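Local coordinates for protein leucine aminopeptidase 1 (Caenorhabditis elegans, PDB 2HC9) that releases N-terminal amino acids, preferably leucine, from peptides with the aid of two zinc ions per subunit, and probably acts as a digestive enzyme, at residues Q3-N8 and N145-V150; Q11-G16 and N108-L113; G365-L370 and A459-V464. The protein carries 1 engineered substitution. All blocks are in the same frame, centred on the assembly; numbering follows the deposited sequence. Where two conformers were deposited one is given.

Contact 1: residues Q3-N8 and N145-V150. With GOL (glycerol), chain P.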
loop_
_atom_site.group_PDB
_atom_site.type_symbol
_atom_site.label_atom_id
_atom_site.label_comp_id
_atom_site.label_asym_id
_atom_site.label_seq_id
_atom_site.Cartn_x
_atom_site.Cartn_y
_atom_site.Cartn_z
ATOM N N GLN A 3 31.171 21.783 28.513
ATOM C CA GLN A 3 32.300 20.931 28.846
ATOM C C GLN A 3 31.929 19.955 29.950
ATOM O O GLN A 3 31.246 20.316 30.919
ATOM C CB GLN A 3 33.492 21.775 29.300
ATOM C CG GLN A 3 33.909 22.830 28.293
ATOM C CD GLN A 3 34.585 22.230 27.094
ATOM O OE1 GLN A 3 35.577 21.520 27.227
ATOM N NE2 GLN A 3 34.048 22.502 25.908
ATOM N N VAL A 4 32.408 18.722 29.808
ATOM C CA VAL A 4 32.106 17.662 30.765
ATOM C C VAL A 4 33.404 17.144 31.375
ATOM O O VAL A 4 34.294 16.699 30.671
ATOM C CB VAL A 4 31.301 16.498 30.111
ATOM C CG1 VAL A 4 31.145 15.341 31.097
ATOM C CG2 VAL A 4 29.941 16.977 29.666
ATOM N N LEU A 5 33.520 17.247 32.695
ATOM C CA LEU A 5 34.699 16.734 33.395
ATOM C C LEU A 5 34.211 15.701 34.386
ATOM O O LEU A 5 33.218 15.927 35.086
ATOM C CB LEU A 5 35.392 17.870 34.191
ATOM C CG LEU A 5 36.618 17.416 35.008
ATOM C CD1 LEU A 5 37.761 16.991 34.068
ATOM C CD2 LEU A 5 37.093 18.560 35.934
ATOM N N VAL A 6 34.902 14.575 34.434
ATOM C CA VAL A 6 34.606 13.535 35.392
ATOM C C VAL A 6 35.691 13.605 36.479
ATOM O O VAL A 6 36.892 13.622 36.166
ATOM C CB VAL A 6 34.607 12.123 34.734
ATOM C CG1 VAL A 6 34.273 11.044 35.782
ATOM C CG2 VAL A 6 33.610 12.073 33.561
ATOM N N ARG A 7 35.259 13.661 37.737
ATOM C CA ARG A 7 36.210 13.723 38.864
ATOM C C ARG A 7 36.033 12.574 39.828
ATOM O O ARG A 7 34.939 12.027 40.006
ATOM C CB ARG A 7 36.055 15.044 39.632
ATOM C CG ARG A 7 36.291 16.290 38.767
ATOM C CD ARG A 7 36.236 17.608 39.550
ATOM N NE ARG A 7 34.938 17.871 40.165
ATOM C CZ ARG A 7 34.569 19.071 40.617
ATOM N NH1 ARG A 7 35.408 20.101 40.517
ATOM N NH2 ARG A 7 33.391 19.242 41.198
ATOM N N ASN A 8 37.135 12.253 40.495
ATOM C CA ASN A 8 37.185 11.188 41.471
ATOM C C ASN A 8 36.866 11.800 42.831
ATOM O O ASN A 8 37.762 12.326 43.482
ATOM C CB ASN A 8 38.617 10.647 41.442
ATOM C CG ASN A 8 38.838 9.483 42.377
ATOM O OD1 ASN A 8 37.892 8.866 42.896
ATOM N ND2 ASN A 8 40.120 9.158 42.589
ATOM N N ASN A 145 28.972 24.220 32.344
ATOM C CA ASN A 145 30.117 23.551 32.914
ATOM C C ASN A 145 29.573 22.348 33.677
ATOM O O ASN A 145 28.859 22.512 34.674
ATOM C CB ASN A 145 30.864 24.539 33.832
ATOM C CG ASN A 145 31.826 23.860 34.783
ATOM O OD1 ASN A 145 32.715 23.118 34.373
ATOM N ND2 ASN A 145 31.652 24.122 36.073
ATOM N N VAL A 146 29.876 21.144 33.188
ATOM C CA VAL A 146 29.382 19.914 33.831
ATOM C C VAL A 146 30.505 19.218 34.593
ATOM O O VAL A 146 31.582 18.977 34.045
ATOM C CB VAL A 146 28.739 18.942 32.810
ATOM C CG1 VAL A 146 28.253 17.658 33.490
ATOM C CG2 VAL A 146 27.607 19.652 32.034
ATOM N N ASN A 147 30.256 18.930 35.869
ATOM C CA ASN A 147 31.148 18.076 36.654
ATOM C C ASN A 147 30.391 16.817 37.078
ATOM O O ASN A 147 29.386 16.907 37.784
ATOM C CB ASN A 147 31.644 18.806 37.906
ATOM C CG ASN A 147 32.695 19.858 37.571
ATOM O OD1 ASN A 147 33.852 19.545 37.278
ATOM N ND2 ASN A 147 32.276 21.106 37.587
ATOM N N ILE A 148 30.871 15.662 36.629
ATOM C CA ILE A 148 30.395 14.373 37.133
ATOM C C ILE A 148 31.360 13.880 38.207
ATOM O O ILE A 148 32.463 13.391 37.916
ATOM C CB ILE A 148 30.262 13.305 35.986
ATOM C CG1 ILE A 148 29.455 13.905 34.800
ATOM C CG2 ILE A 148 29.653 11.998 36.542
ATOM C CD1 ILE A 148 29.440 13.042 33.553
ATOM N N ASP A 149 30.918 14.008 39.451
ATOM C CA ASP A 149 31.695 13.590 40.621
ATOM C C ASP A 149 31.311 12.188 41.060
ATOM O O ASP A 149 30.206 11.935 41.557
ATOM C CB ASP A 149 31.511 14.596 41.768
ATOM C CG ASP A 149 32.188 15.938 41.477
ATOM O OD1 ASP A 149 32.854 16.077 40.415
ATOM O OD2 ASP A 149 32.052 16.848 42.313
ATOM N N VAL A 150 32.249 11.274 40.866
ATOM C CA VAL A 150 31.984 9.885 41.124
ATOM C C VAL A 150 32.425 9.610 42.557
ATOM O O VAL A 150 33.568 9.905 42.927
ATOM C CB VAL A 150 32.770 8.977 40.170
ATOM C CG1 VAL A 150 32.460 7.520 40.473
ATOM C CG2 VAL A 150 32.452 9.310 38.699
HETATM C C1 GOL P . 34.122 23.674 38.178
HETATM O O1 GOL P . 32.884 24.339 38.045
HETATM C C2 GOL P . 34.990 24.335 39.233
HETATM O O2 GOL P . 35.528 23.358 40.092
HETATM C C3 GOL P . 36.062 25.169 38.560
HETATM O O3 GOL P . 35.616 26.493 38.407
HETATM O O HOH W 1 35.512 8.662 44.147
#
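R7 holds D149 side-on through two nitrogens: NE meets D149 OD1 at 2.8 Å and NH2 meets D149 OD2 at 3.0 Å, a salt bridge between strand 3-8 and strand 145-151. D149 OD1 lies almost in the guanidinium plane and is met on its syn side, while OD2 offers its syn lone pair; the guanidinium and carboxylate planes are still turned 35° apart. The arginine chain bends at chi3 (-62°), which brings the guanidinium back over the neighbouring strand. There its centre lies against the amide of N147, stacked with the planes 19° apart and N147 OD1 3.4 Å from R7 CZ. Second partners fix the pair further: D149 has others in H110 and in the loop that follows strand 3-8, and R7 NH1 gives a bond to A12 O in that loop. A glycerol, probably from the crystallisation liquor, lies beside R7 NH1 and N145.

Five backbone bonds join the strands, the first given by V146 N to Q3 O and the last by V150 N to R7 O (2.9 Å), with L5 and R7 both giving and taking one. On the same face as R7, L5 CD2 leans on N147 OD1 at 3.6 Å. The other face is aliphatic: V4 CG1 meets I148 CD1 at 3.8 Å, and V6 CG1 meets V150 CG2 at 3.9 Å. Helices 120-128 and 157-178 pack on this valine and isoleucine layer, with V124 against V6 and V150, and L163 against V6. The in-register parallel pairing joins the first strand of the N-terminal domain to its last: strand 3-8 forms an edge, and 145-151 is its inner neighbour, in the mixed, helix-flanked sheet of the macro-like N-terminal domain of M17 aminopeptidases.

Contact 2: residues Q11-G16 and N108-L113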
loop_
_atom_site.group_PDB
_atom_site.type_symbol
_atom_site.label_atom_id
_atom_site.label_comp_id
_atom_site.label_asym_id
_atom_site.label_seq_id
_atom_site.Cartn_x
_atom_site.Cartn_y
_atom_site.Cartn_z
ATOM N N GLN A 11 33.650 17.355 44.763
ATOM C CA GLN A 11 34.438 18.563 44.936
ATOM C C GLN A 11 33.559 19.756 44.650
ATOM O O GLN A 11 32.450 19.587 44.150
ATOM C CB GLN A 11 35.639 18.499 43.995
ATOM C CG GLN A 11 36.510 17.307 44.337
ATOM C CD GLN A 11 37.464 16.966 43.255
ATOM O OE1 GLN A 11 38.163 17.843 42.772
ATOM N NE2 GLN A 11 37.510 15.677 42.855
ATOM N N ALA A 12 34.031 20.958 44.981
ATOM C CA ALA A 12 33.244 22.174 44.725
ATOM C C ALA A 12 33.168 22.419 43.220
ATOM O O ALA A 12 34.045 21.980 42.465
ATOM C CB ALA A 12 33.866 23.396 45.425
ATOM N N VAL A 13 32.125 23.119 42.790
ATOM C CA VAL A 13 32.052 23.562 41.403
ATOM C C VAL A 13 32.250 25.071 41.344
ATOM O O VAL A 13 32.388 25.720 42.376
ATOM C CB VAL A 13 30.748 23.083 40.695
ATOM C CG1 VAL A 13 30.644 21.554 40.810
ATOM C CG2 VAL A 13 29.524 23.730 41.323
ATOM N N GLY A 14 32.278 25.632 40.147
ATOM C CA GLY A 14 32.462 27.088 40.010
ATOM C C GLY A 14 31.425 27.949 40.717
ATOM O O GLY A 14 30.368 27.462 41.163
ATOM N N ASP A 15 31.732 29.240 40.821
ATOM C CA ASP A 15 30.721 30.279 40.961
ATOM C C ASP A 15 29.655 30.108 39.879
ATOM O O ASP A 15 29.925 29.567 38.799
ATOM C CB ASP A 15 31.373 31.662 40.794
ATOM C CG ASP A 15 32.260 32.039 41.967
ATOM O OD1 ASP A 15 31.940 31.653 43.115
ATOM O OD2 ASP A 15 33.277 32.731 41.741
ATOM N N GLY A 16 28.450 30.575 40.164
ATOM C CA GLY A 16 27.415 30.623 39.142
ATOM C C GLY A 16 26.290 29.672 39.500
ATOM O O GLY A 16 26.498 28.712 40.253
ATOM N N ASN A 108 26.333 25.931 35.830
ATOM C CA ASN A 108 26.966 24.661 36.212
ATOM C C ASN A 108 25.921 23.557 36.374
ATOM O O ASN A 108 24.855 23.771 36.972
ATOM C CB ASN A 108 27.695 24.803 37.558
ATOM C CG ASN A 108 28.629 26.000 37.594
ATOM O OD1 ASN A 108 28.519 26.865 38.467
ATOM N ND2 ASN A 108 29.555 26.048 36.660
ATOM N N VAL A 109 26.235 22.364 35.870
ATOM C CA VAL A 109 25.507 21.158 36.295
ATOM C C VAL A 109 26.425 20.241 37.079
ATOM O O VAL A 109 27.474 19.824 36.594
ATOM C CB VAL A 109 24.873 20.399 35.132
ATOM C CG1 VAL A 109 23.936 19.294 35.682
ATOM C CG2 VAL A 109 24.089 21.380 34.276
ATOM N N HIS A 110 26.027 19.947 38.304
ATOM C CA HIS A 110 26.837 19.128 39.175
ATOM C C HIS A 110 26.144 17.766 39.372
ATOM O O HIS A 110 25.035 17.711 39.938
ATOM C CB HIS A 110 26.995 19.845 40.526
ATOM C CG HIS A 110 28.069 19.260 41.401
ATOM N ND1 HIS A 110 28.291 19.696 42.690
ATOM C CD2 HIS A 110 28.989 18.293 41.167
ATOM C CE1 HIS A 110 29.300 19.016 43.215
ATOM N NE2 HIS A 110 29.738 18.158 42.314
ATOM N N PHE A 111 26.782 16.697 38.895
ATOM C CA PHE A 111 26.318 15.325 39.199
ATOM C C PHE A 111 27.087 14.769 40.370
ATOM O O PHE A 111 28.324 14.795 40.386
ATOM C CB PHE A 111 26.463 14.361 38.005
ATOM C CG PHE A 111 25.566 14.721 36.852
ATOM C CD1 PHE A 111 24.328 14.101 36.699
ATOM C CD2 PHE A 111 25.936 15.745 35.974
ATOM C CE1 PHE A 111 23.470 14.487 35.661
ATOM C CE2 PHE A 111 25.095 16.138 34.930
ATOM C CZ PHE A 111 23.859 15.509 34.763
ATOM N N VAL A 112 26.338 14.233 41.319
ATOM C CA VAL A 112 26.917 13.366 42.340
ATOM C C VAL A 112 26.479 11.934 42.033
ATOM O O VAL A 112 25.307 11.569 42.216
ATOM C CB VAL A 112 26.481 13.756 43.753
ATOM C CG1 VAL A 112 27.111 12.771 44.760
ATOM C CG2 VAL A 112 26.935 15.205 44.068
ATOM N N LEU A 113 27.433 11.158 41.564
ATOM C CA LEU A 113 27.179 9.779 41.117
ATOM C C LEU A 113 27.671 8.778 42.160
ATOM O O LEU A 113 28.878 8.544 42.291
ATOM C CB LEU A 113 27.855 9.527 39.762
ATOM C CG LEU A 113 27.787 8.084 39.196
ATOM C CD1 LEU A 113 26.327 7.656 38.959
ATOM C CD2 LEU A 113 28.569 8.003 37.892
#
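V13 sits over H110 where the irregular chain Q11-G16 runs along one face of strand 108-114 without pairing with it, the CA atoms of V13 and H110 being 7.2 Å apart. The segment is part of the loop that follows edge strand 3-8 and leads into strand 18-25, so it crosses the mixed sheet of the N-terminal M17 domain, passing over the strands that lie between those two.

The main side-chain contact is a CH-pi interaction. V13 CG1 stands 3.5 Å from the centroid of the H110 imidazole and 9° off the ring normal, which places the methyl over the middle of the face and not at a rim atom. It is CG1 that lies anti to the carbonyl carbon of V13 (chi1 -55°), and this turn of the valine lowers it onto the ring. H110 extends from the strand with CG opposite its own backbone N (chi1 -166°), lifting the imidazole off the sheet to meet the loop. Q11 O approaches the same ring obliquely, 3.3 Å from H110 CE1. The imidazole is also held through NE2, which hydrogen-bonds D149 OD2 on the adjoining strand; that carboxylate oxygen accepts the backbone N of Q11 as well, fastening the loop and the histidine to one acceptor.

Farther along, the loop bends round the side chain of N108, and the carbonyl oxygens of G14, D15 and G16 converge on its amide end. V13 reaches it too, though more loosely, with V13 CG2 4.3 Å from N108 CB.

Contact 3: residues G365-L370 and A459-V464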
loop_
_atom_site.group_PDB
_atom_site.type_symbol
_atom_site.label_atom_id
_atom_site.label_comp_id
_atom_site.label_asym_id
_atom_site.label_seq_id
_atom_site.Cartn_x
_atom_site.Cartn_y
_atom_site.Cartn_z
ATOM N N GLY A 365 17.245 -2.083 8.991
ATOM C CA GLY A 365 16.004 -1.993 9.747
ATOM C C GLY A 365 15.609 -3.318 10.395
ATOM O O GLY A 365 15.021 -3.330 11.488
ATOM N N ALA A 366 15.963 -4.433 9.739
ATOM C CA ALA A 366 15.686 -5.776 10.274
ATOM C C ALA A 366 16.357 -6.048 11.619
ATOM O O ALA A 366 15.869 -6.879 12.395
ATOM C CB ALA A 366 16.100 -6.827 9.276
ATOM N N GLN A 367 17.466 -5.355 11.902
ATOM C CA GLN A 367 18.205 -5.576 13.164
ATOM C C GLN A 367 17.311 -5.456 14.427
ATOM O O GLN A 367 17.435 -6.260 15.337
ATOM C CB GLN A 367 19.476 -4.686 13.210
ATOM C CG GLN A 367 20.185 -4.609 14.585
ATOM C CD GLN A 367 19.525 -3.579 15.496
ATOM O OE1 GLN A 367 19.320 -2.425 15.101
ATOM N NE2 GLN A 367 19.156 -4.001 16.700
ATOM N N ALA A 368 16.401 -4.471 14.453
ATOM C CA ALA A 368 15.479 -4.261 15.585
ATOM C C ALA A 368 14.564 -5.486 15.815
ATOM O O ALA A 368 14.125 -5.743 16.944
ATOM C CB ALA A 368 14.637 -3.014 15.353
ATOM N N TRP A 369 14.265 -6.225 14.740
ATOM C CA TRP A 369 13.420 -7.435 14.877
ATOM C C TRP A 369 14.210 -8.632 15.427
ATOM O O TRP A 369 13.635 -9.635 15.860
ATOM C CB TRP A 369 12.739 -7.779 13.539
ATOM C CG TRP A 369 11.778 -6.702 13.072
ATOM C CD1 TRP A 369 12.069 -5.369 12.844
ATOM C CD2 TRP A 369 10.393 -6.861 12.763
ATOM N NE1 TRP A 369 10.939 -4.706 12.430
ATOM C CE2 TRP A 369 9.898 -5.597 12.376
ATOM C CE3 TRP A 369 9.527 -7.943 12.773
ATOM C CZ2 TRP A 369 8.573 -5.400 11.991
ATOM C CZ3 TRP A 369 8.195 -7.741 12.406
ATOM C CH2 TRP A 369 7.735 -6.481 12.021
ATOM N N LEU A 370 15.532 -8.529 15.396
ATOM C CA LEU A 370 16.381 -9.572 15.933
ATOM C C LEU A 370 16.775 -9.283 17.387
ATOM O O LEU A 370 16.592 -10.132 18.275
ATOM C CB LEU A 370 17.608 -9.761 15.034
ATOM C CG LEU A 370 18.487 -11.002 15.289
ATOM C CD1 LEU A 370 19.235 -11.372 13.986
ATOM C CD2 LEU A 370 19.511 -10.709 16.412
ATOM N N ALA A 459 21.961 -0.329 14.027
ATOM C CA ALA A 459 20.997 0.620 13.458
ATOM C C ALA A 459 20.102 1.253 14.518
ATOM O O ALA A 459 19.976 2.481 14.589
ATOM C CB ALA A 459 20.158 -0.078 12.385
ATOM N N ALA A 460 19.459 0.432 15.341
ATOM C CA ALA A 460 18.538 0.976 16.351
ATOM C C ALA A 460 19.239 1.499 17.619
ATOM O O ALA A 460 18.878 2.579 18.102
ATOM C CB ALA A 460 17.418 -0.054 16.707
ATOM N N PRO A 461 20.186 0.720 18.211
ATOM C CA PRO A 461 20.805 1.256 19.457
ATOM C C PRO A 461 21.640 2.515 19.305
ATOM O O PRO A 461 21.968 3.142 20.318
ATOM C CB PRO A 461 21.702 0.112 19.968
ATOM C CG PRO A 461 21.817 -0.852 18.855
ATOM C CD PRO A 461 20.639 -0.650 17.913
ATOM N N ALA A 462 21.974 2.877 18.066
ATOM C CA ALA A 462 22.723 4.115 17.794
ATOM C C ALA A 462 21.898 5.378 18.009
ATOM O O ALA A 462 22.446 6.477 17.939
ATOM C CB ALA A 462 23.293 4.108 16.365
ATOM N N GLU A 463 20.594 5.241 18.261
ATOM C CA GLU A 463 19.745 6.421 18.397
ATOM C C GLU A 463 18.608 6.200 19.370
ATOM O O GLU A 463 18.131 5.075 19.514
ATOM C CB GLU A 463 19.193 6.816 17.032
ATOM C CG GLU A 463 18.339 5.738 16.363
ATOM C CD GLU A 463 17.836 6.231 15.017
ATOM O OE1 GLU A 463 18.652 6.357 14.099
ATOM O OE2 GLU A 463 16.652 6.541 14.901
ATOM N N VAL A 464 18.177 7.264 20.056
ATOM C CA VAL A 464 16.906 7.249 20.792
ATOM C C VAL A 464 16.201 8.561 20.466
ATOM O O VAL A 464 16.777 9.639 20.636
ATOM C CB VAL A 464 17.123 7.197 22.336
ATOM C CG1 VAL A 464 15.796 7.357 23.078
ATOM C CG2 VAL A 464 17.794 5.908 22.753
#
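Q367, in the short, weakly bonded helix about 367-370, reaches across to the segment A459-P461 with its side-chain amide. Its CB points toward that segment, and CG stands opposite the backbone N (chi1 168°), leading the chain away from the helix. A bend at chi2 (-83°) then turns the amide, bringing CD to 4.0 Å from P461 CD. At the tip the two amide atoms part company. OE1 accepts the backbone N-H of A460 at 2.9 Å in a fairly straight bond, 163° at the hydrogen, with the donor tilted from the amide's carbonyl plane. The same oxygen is ringed by carbon: A460 CB lies 3.4 Å from Q367 OE1, with A459 CB and P461 CD a little farther off. NE2 passes near the proline, P461 CD being 3.9 Å from Q367 NE2, but its hydrogen bonds go to S371 OG and G372 O just after the segment. The amide is thus gripped at both ends, which fixes its rotation and satisfies a polar group that is buried.

Beside it, A368 CB touches A460 CB at 4.3 Å, small against small, and R373 packs on both alanines. A type I beta turn starts at A460 itself and runs to E463, closed by a bond from E463 N to A460 O; P461, a proline, has no N-H to give and meets the amide through its CD. Elsewhere on the helix, W369 and A366 pack against A366 and W369 of the second subunit. The bond from A460 N to Q367 OE1 ties the segments that follow the adjacent parallel strands 356-361 and 452-457 in the catalytic domain of the M17 family, near its zinc site.

Contacts 1 and 2 form one continuous region of the N-terminal domain, their centres 8 Å apart and contact 2 nested along the chain inside the loop that contact 1 closes. Strands 145-151 and 108-114 are neighbours in the sheet, joined by F111 N and N147 O at 2.8 Å, and V13 CG1 lies 3.6 Å from R7 NH2, so one methyl spans both contacts. Contact 3 is separate, in the catalytic domain: its nearest atoms are about 17 Å from contact 1 and about 16 Å from contact 2. It alone approaches the active site, the A459 side chain being about 8 Å from a zinc ion and about 7 Å from that of the zinc ligand D275.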